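Local structure of S-adenosylmethionine:2-demethylmenaquinone methyltransferase (2PCN) at residues 2-16 with 145-159. The protein belongs to the RraA-like protein family and assembles as a trimer of identical subunits. Residues are numbered along the deposited sequence; the frame is centred on the assembly and turned at random.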
loop_
_atom_site.group_PDB
_atom_site.type_symbol
_atom_site.label_atom_id
_atom_site.label_comp_id
_atom_site.label_asym_id
_atom_site.label_seq_id
_atom_site.Cartn_x
_atom_site.Cartn_y
_atom_site.Cartn_z
ATOM N N LYS A 2 3.934 -18.648 -11.472
ATOM C CA LYS A 2 3.189 -17.395 -11.535
ATOM C C LYS A 2 1.709 -17.715 -11.394
ATOM O O LYS A 2 1.204 -18.627 -12.049
ATOM C CB LYS A 2 3.420 -16.692 -12.878
ATOM C CG LYS A 2 4.783 -16.038 -13.023
ATOM C CD LYS A 2 4.984 -15.460 -14.422
ATOM C CE LYS A 2 3.813 -14.576 -14.858
ATOM N NZ LYS A 2 3.576 -13.420 -13.941
ATOM N N THR A 3 1.009 -16.974 -10.543
ATOM C CA THR A 3 -0.415 -17.211 -10.362
ATOM C C THR A 3 -1.161 -16.910 -11.655
ATOM O O THR A 3 -2.192 -17.512 -11.937
ATOM C CB THR A 3 -0.996 -16.344 -9.224
ATOM O OG1 THR A 3 -0.672 -14.965 -9.451
ATOM C CG2 THR A 3 -0.426 -16.789 -7.883
ATOM N N ALA A 4 -0.627 -15.982 -12.445
ATOM C CA ALA A 4 -1.250 -15.618 -13.712
ATOM C C ALA A 4 -1.246 -16.815 -14.658
ATOM O O ALA A 4 -2.252 -17.099 -15.310
ATOM C CB ALA A 4 -0.505 -14.447 -14.342
ATOM N N ASP A 5 -0.117 -17.518 -14.726
ATOM C CA ASP A 5 -0.007 -18.686 -15.598
ATOM C C ASP A 5 -0.874 -19.837 -15.107
ATOM O O ASP A 5 -1.476 -20.554 -15.908
ATOM C CB ASP A 5 1.448 -19.155 -15.703
ATOM C CG ASP A 5 2.329 -18.167 -16.443
ATOM O OD1 ASP A 5 1.815 -17.470 -17.342
ATOM O OD2 ASP A 5 3.537 -18.098 -16.141
ATOM N N LEU A 6 -0.937 -20.015 -13.790
ATOM C CA LEU A 6 -1.746 -21.080 -13.203
ATOM C C LEU A 6 -3.227 -20.857 -13.489
ATOM O O LEU A 6 -3.968 -21.809 -13.746
ATOM C CB LEU A 6 -1.506 -21.151 -11.695
ATOM C CG LEU A 6 -0.091 -21.589 -11.317
ATOM C CD1 LEU A 6 0.120 -21.448 -9.814
ATOM C CD2 LEU A 6 0.124 -23.033 -11.770
ATOM N N CYS A 7 -3.665 -19.603 -13.443
ATOM C CA CYS A 7 -5.061 -19.314 -13.726
ATOM C C CYS A 7 -5.374 -19.600 -15.196
ATOM O O CYS A 7 -6.419 -20.162 -15.511
ATOM C CB CYS A 7 -5.396 -17.858 -13.380
ATOM S SG CYS A 7 -5.555 -17.538 -11.590
ATOM N N ASP A 8 -4.462 -19.234 -16.093
ATOM C CA ASP A 8 -4.681 -19.467 -17.521
ATOM C C ASP A 8 -4.815 -20.953 -17.844
ATOM O O ASP A 8 -5.641 -21.342 -18.667
ATOM C CB ASP A 8 -3.537 -18.877 -18.353
ATOM C CG ASP A 8 -3.521 -17.358 -18.339
ATOM O OD1 ASP A 8 -4.478 -16.750 -17.816
ATOM O OD2 ASP A 8 -2.549 -16.770 -18.863
ATOM N N GLN A 9 -4.007 -21.778 -17.187
ATOM C CA GLN A 9 -4.027 -23.222 -17.420
ATOM C C GLN A 9 -5.034 -24.034 -16.607
ATOM O O GLN A 9 -5.628 -24.981 -17.128
ATOM C CB GLN A 9 -2.644 -23.823 -17.148
ATOM C CG GLN A 9 -1.545 -23.425 -18.108
ATOM C CD GLN A 9 -0.247 -24.156 -17.808
ATOM O OE1 GLN A 9 -0.183 -25.386 -17.872
ATOM N NE2 GLN A 9 0.794 -23.402 -17.474
ATOM N N PHE A 10 -5.228 -23.669 -15.341
ATOM C CA PHE A 10 -6.106 -24.439 -14.456
ATOM C C PHE A 10 -7.203 -23.678 -13.715
ATOM O O PHE A 10 -7.624 -24.113 -12.643
ATOM C CB PHE A 10 -5.249 -25.149 -13.404
ATOM C CG PHE A 10 -4.055 -25.867 -13.966
ATOM C CD1 PHE A 10 -4.206 -27.058 -14.669
ATOM C CD2 PHE A 10 -2.773 -25.355 -13.781
ATOM C CE1 PHE A 10 -3.096 -27.732 -15.178
ATOM C CE2 PHE A 10 -1.659 -26.018 -14.284
ATOM C CZ PHE A 10 -1.821 -27.213 -14.985
ATOM N N LEU A 11 -7.686 -22.570 -14.265
ATOM C CA LEU A 11 -8.711 -21.794 -13.575
ATOM C C LEU A 11 -9.890 -22.620 -13.057
ATOM O O LEU A 11 -10.380 -22.378 -11.954
ATOM C CB LEU A 11 -9.233 -20.669 -14.475
ATOM C CG LEU A 11 -10.242 -19.709 -13.830
ATOM C CD1 LEU A 11 -9.647 -19.100 -12.567
ATOM C CD2 LEU A 11 -10.619 -18.619 -14.822
ATOM N N ASP A 12 -10.340 -23.595 -13.841
ATOM C CA ASP A 12 -11.474 -24.428 -13.441
ATOM C C ASP A 12 -11.219 -25.274 -12.193
ATOM O O ASP A 12 -12.160 -25.720 -11.539
ATOM C CB ASP A 12 -11.904 -25.338 -14.598
ATOM C CG ASP A 12 -10.807 -26.292 -15.034
ATOM O OD1 ASP A 12 -10.299 -27.049 -14.181
ATOM O OD2 ASP A 12 -10.458 -26.291 -16.232
ATOM N N GLU A 13 -9.950 -25.496 -11.867
ATOM C CA GLU A 13 -9.585 -26.289 -10.694
ATOM C C GLU A 13 -9.033 -25.404 -9.587
ATOM O O GLU A 13 -8.502 -25.903 -8.594
ATOM C CB GLU A 13 -8.514 -27.316 -11.054
ATOM C CG GLU A 13 -8.953 -28.399 -12.007
ATOM C CD GLU A 13 -7.815 -29.335 -12.352
ATOM O OE1 GLU A 13 -6.821 -28.861 -12.940
ATOM O OE2 GLU A 13 -7.912 -30.539 -12.031
ATOM N N LEU A 14 -9.159 -24.093 -9.753
ATOM C CA LEU A 14 -8.618 -23.165 -8.771
ATOM C C LEU A 14 -9.613 -22.270 -8.055
ATOM O O LEU A 14 -10.678 -21.938 -8.576
ATOM C CB LEU A 14 -7.574 -22.256 -9.430
ATOM C CG LEU A 14 -6.254 -22.833 -9.932
ATOM C CD1 LEU A 14 -5.507 -21.762 -10.712
ATOM C CD2 LEU A 14 -5.421 -23.318 -8.756
ATOM N N GLN A 15 -9.232 -21.895 -6.840
ATOM C CA GLN A 15 -9.992 -20.971 -6.021
ATOM C C GLN A 15 -9.077 -19.754 -6.005
ATOM O O GLN A 15 -7.875 -19.890 -5.783
ATOM C CB GLN A 15 -10.159 -21.500 -4.599
ATOM C CG GLN A 15 -11.229 -22.560 -4.449
ATOM C CD GLN A 15 -11.406 -22.968 -3.010
ATOM O OE1 GLN A 15 -10.711 -23.855 -2.511
ATOM N NE2 GLN A 15 -12.326 -22.306 -2.321
ATOM N N VAL A 16 -9.632 -18.577 -6.258
ATOM C CA VAL A 16 -8.837 -17.357 -6.274
ATOM C C VAL A 16 -9.189 -16.496 -5.070
ATOM O O VAL A 16 -10.333 -16.075 -4.910
ATOM C CB VAL A 16 -9.081 -16.553 -7.568
ATOM C CG1 VAL A 16 -8.238 -15.289 -7.562
ATOM C CG2 VAL A 16 -8.741 -17.409 -8.780
ATOM N N ASP A 145 2.084 -15.018 -5.188
ATOM C CA ASP A 145 3.071 -14.142 -5.796
ATOM C C ASP A 145 2.560 -12.710 -5.781
ATOM O O ASP A 145 1.543 -12.414 -5.149
ATOM C CB ASP A 145 3.446 -14.599 -7.220
ATOM C CG ASP A 145 2.327 -14.416 -8.225
ATOM O OD1 ASP A 145 1.269 -13.859 -7.871
ATOM O OD2 ASP A 145 2.522 -14.833 -9.388
ATOM N N ALA A 146 3.275 -11.824 -6.463
ATOM C CA ALA A 146 2.918 -10.411 -6.509
ATOM C C ALA A 146 1.521 -10.102 -7.047
ATOM O O ALA A 146 0.968 -9.042 -6.749
ATOM C CB ALA A 146 3.965 -9.646 -7.320
ATOM N N ASP A 147 0.948 -11.009 -7.832
ATOM C CA ASP A 147 -0.379 -10.769 -8.400
ATOM C C ASP A 147 -1.546 -11.286 -7.564
ATOM O O ASP A 147 -2.663 -10.784 -7.678
ATOM C CB ASP A 147 -0.470 -11.359 -9.808
ATOM C CG ASP A 147 0.468 -10.676 -10.778
ATOM O OD1 ASP A 147 0.617 -9.441 -10.680
ATOM O OD2 ASP A 147 1.043 -11.367 -11.644
ATOM N N GLY A 148 -1.297 -12.286 -6.728
ATOM C CA GLY A 148 -2.377 -12.814 -5.915
ATOM C C GLY A 148 -2.080 -14.164 -5.301
ATOM O O GLY A 148 -0.925 -14.588 -5.224
ATOM N N VAL A 149 -3.137 -14.840 -4.863
ATOM C CA VAL A 149 -3.023 -16.148 -4.236
ATOM C C VAL A 149 -4.117 -17.070 -4.763
ATOM O O VAL A 149 -5.292 -16.710 -4.767
ATOM C CB VAL A 149 -3.173 -16.032 -2.703
ATOM C CG1 VAL A 149 -3.081 -17.414 -2.063
ATOM C CG2 VAL A 149 -2.102 -15.100 -2.143
ATOM N N VAL A 150 -3.723 -18.258 -5.210
ATOM C CA VAL A 150 -4.671 -19.231 -5.732
ATOM C C VAL A 150 -4.467 -20.576 -5.047
ATOM O O VAL A 150 -3.345 -20.939 -4.689
ATOM C CB VAL A 150 -4.527 -19.396 -7.261
ATOM C CG1 VAL A 150 -4.753 -18.051 -7.940
ATOM C CG2 VAL A 150 -3.154 -19.951 -7.612
ATOM N N VAL A 151 -5.561 -21.307 -4.869
ATOM C CA VAL A 151 -5.523 -22.599 -4.195
ATOM C C VAL A 151 -6.074 -23.734 -5.052
ATOM O O VAL A 151 -7.148 -23.614 -5.639
ATOM C CB VAL A 151 -6.340 -22.543 -2.888
ATOM C CG1 VAL A 151 -6.318 -23.895 -2.197
ATOM C CG2 VAL A 151 -5.784 -21.459 -1.976
ATOM N N ALA A 152 -5.332 -24.836 -5.112
ATOM C CA ALA A 152 -5.749 -26.016 -5.869
ATOM C C ALA A 152 -5.876 -27.170 -4.874
ATOM O O ALA A 152 -5.252 -27.149 -3.814
ATOM C CB ALA A 152 -4.714 -26.351 -6.938
ATOM N N ASN A 153 -6.682 -28.174 -5.202
ATOM C CA ASN A 153 -6.857 -29.299 -4.292
ATOM C C ASN A 153 -5.751 -30.342 -4.403
ATOM O O ASN A 153 -5.817 -31.398 -3.772
ATOM C CB ASN A 153 -8.224 -29.952 -4.512
ATOM C CG ASN A 153 -9.365 -29.104 -3.981
ATOM O OD1 ASN A 153 -10.534 -29.475 -4.093
ATOM N ND2 ASN A 153 -9.030 -27.959 -3.392
ATOM N N LYS A 154 -4.733 -30.039 -5.199
ATOM C CA LYS A 154 -3.600 -30.939 -5.380
ATOM C C LYS A 154 -2.468 -30.251 -6.129
ATOM O O LYS A 154 -2.656 -29.175 -6.697
ATOM C CB LYS A 154 -4.035 -32.209 -6.123
ATOM C CG LYS A 154 -4.839 -31.977 -7.396
ATOM C CD LYS A 154 -3.985 -31.454 -8.538
ATOM C CE LYS A 154 -4.795 -31.370 -9.822
ATOM N NZ LYS A 154 -5.986 -30.484 -9.677
ATOM N N ASP A 155 -1.293 -30.869 -6.120
ATOM C CA ASP A 155 -0.137 -30.308 -6.806
ATOM C C ASP A 155 -0.420 -30.268 -8.305
ATOM O O ASP A 155 -0.481 -31.308 -8.961
ATOM C CB ASP A 155 1.102 -31.164 -6.535
ATOM C CG ASP A 155 2.384 -30.477 -6.957
ATOM O OD1 ASP A 155 2.438 -29.966 -8.095
ATOM O OD2 ASP A 155 3.338 -30.453 -6.150
ATOM N N LEU A 156 -0.594 -29.064 -8.839
ATOM C CA LEU A 156 -0.889 -28.886 -10.258
ATOM C C LEU A 156 0.327 -29.075 -11.156
ATOM O O LEU A 156 0.194 -29.147 -12.377
ATOM C CB LEU A 156 -1.482 -27.493 -10.503
ATOM C CG LEU A 156 -2.845 -27.184 -9.883
ATOM C CD1 LEU A 156 -3.252 -25.762 -10.227
ATOM C CD2 LEU A 156 -3.880 -28.170 -10.400
ATOM N N LEU A 157 1.508 -29.157 -10.554
ATOM C CA LEU A 157 2.737 -29.320 -11.322
ATOM C C LEU A 157 3.339 -30.713 -11.183
ATOM O O LEU A 157 4.505 -30.932 -11.511
ATOM C CB LEU A 157 3.754 -28.267 -10.888
ATOM C CG LEU A 157 3.250 -26.826 -11.002
ATOM C CD1 LEU A 157 4.267 -25.885 -10.396
ATOM C CD2 LEU A 157 2.991 -26.480 -12.462
ATOM N N ALA A 158 2.536 -31.651 -10.695
ATOM C CA ALA A 158 2.975 -33.029 -10.520
ATOM C C ALA A 158 1.888 -33.953 -11.050
ATOM O O ALA A 158 1.998 -35.177 -10.969
ATOM C CB ALA A 158 3.235 -33.312 -9.047
ATOM N N LYS A 159 0.840 -33.347 -11.598
ATOM C CA LYS A 159 -0.287 -34.088 -12.146
ATOM C C LYS A 159 -0.085 -34.431 -13.618
ATOM O O LYS A 159 0.806 -33.898 -14.281
ATOM C CB LYS A 159 -1.572 -33.270 -11.994
ATOM C CG LYS A 159 -1.499 -31.890 -12.631
ATOM C CD LYS A 159 -2.852 -31.194 -12.626
ATOM C CE LYS A 159 -3.858 -31.938 -13.491
ATOM N NZ LYS A 159 -5.178 -31.251 -13.526
HETATM O O HOH W 1 1.678 -13.859 -11.892
#
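Thr3 meets the carboxylate of Asp145 with two hydrogen bonds at the start of helix 3-10. The backbone N of Thr3 donates to Asp145 OD2 at 2.9 Å, from well above the carboxylate plane. The hydroxyl OG1 of Thr3 donates to Asp145 OD1 at 2.7 Å, on the syn side. OG1 sits between the backbone N and the carbonyl carbon (chi1 53°), which turns it toward the carboxylate that the backbone N of the same residue already binds. OD1 also accepts from two backbone N atoms: the bond from Asp147 N closes an Asx turn and that from Gly148 N widens it to an Asx motif. With Thr3 OG1, three donors grip OD1. A water bridges Asp145 OD2, Asp147 OD2, Lys2 NZ and Ala4 N. The salt bridge between Lys2 and Asp147 is long. Lys2 NZ forms a salt bridge with the Asp96 carboxylate of the second subunit, and Asp147 OD2 takes a hydrogen bond from the backbone N of that same residue.

Strand 14-16 pairs antiparallel with strand 148-152. Gln15 N donates to Val151 O at 3.0 Å, and Val151 N returns a bond to Gln15 O at 2.9 Å.

Apolar groups fill the space between helix and strand. Val150 points its CG1 to Cys7 SG, 3.8 Å away, and to Val16 CG2, while its CG2 faces Thr3, Leu6 and Leu14. Leu14 CD2 reaches Leu156 CD1 at 3.6 Å and also touches Ala152 CB. Leu156 lies over one face of the Phe10 ring, with its CB above the rim; Gln9 CB lies over the opposite face.

Glu13 ends in a salt-bridge network. Its OE2 is 3.0 Å from Lys154 NZ, and its OE1 is 3.0 Å from Lys159 NZ. The hydrogen bonds within it are weak, and Lys159 is poorly ordered.

The arrangement is an N-terminal helix packed on one face of an antiparallel strand pair, which strand 141-145 continues into the mixed sheet of this RraA-like fold, beside a subunit interface.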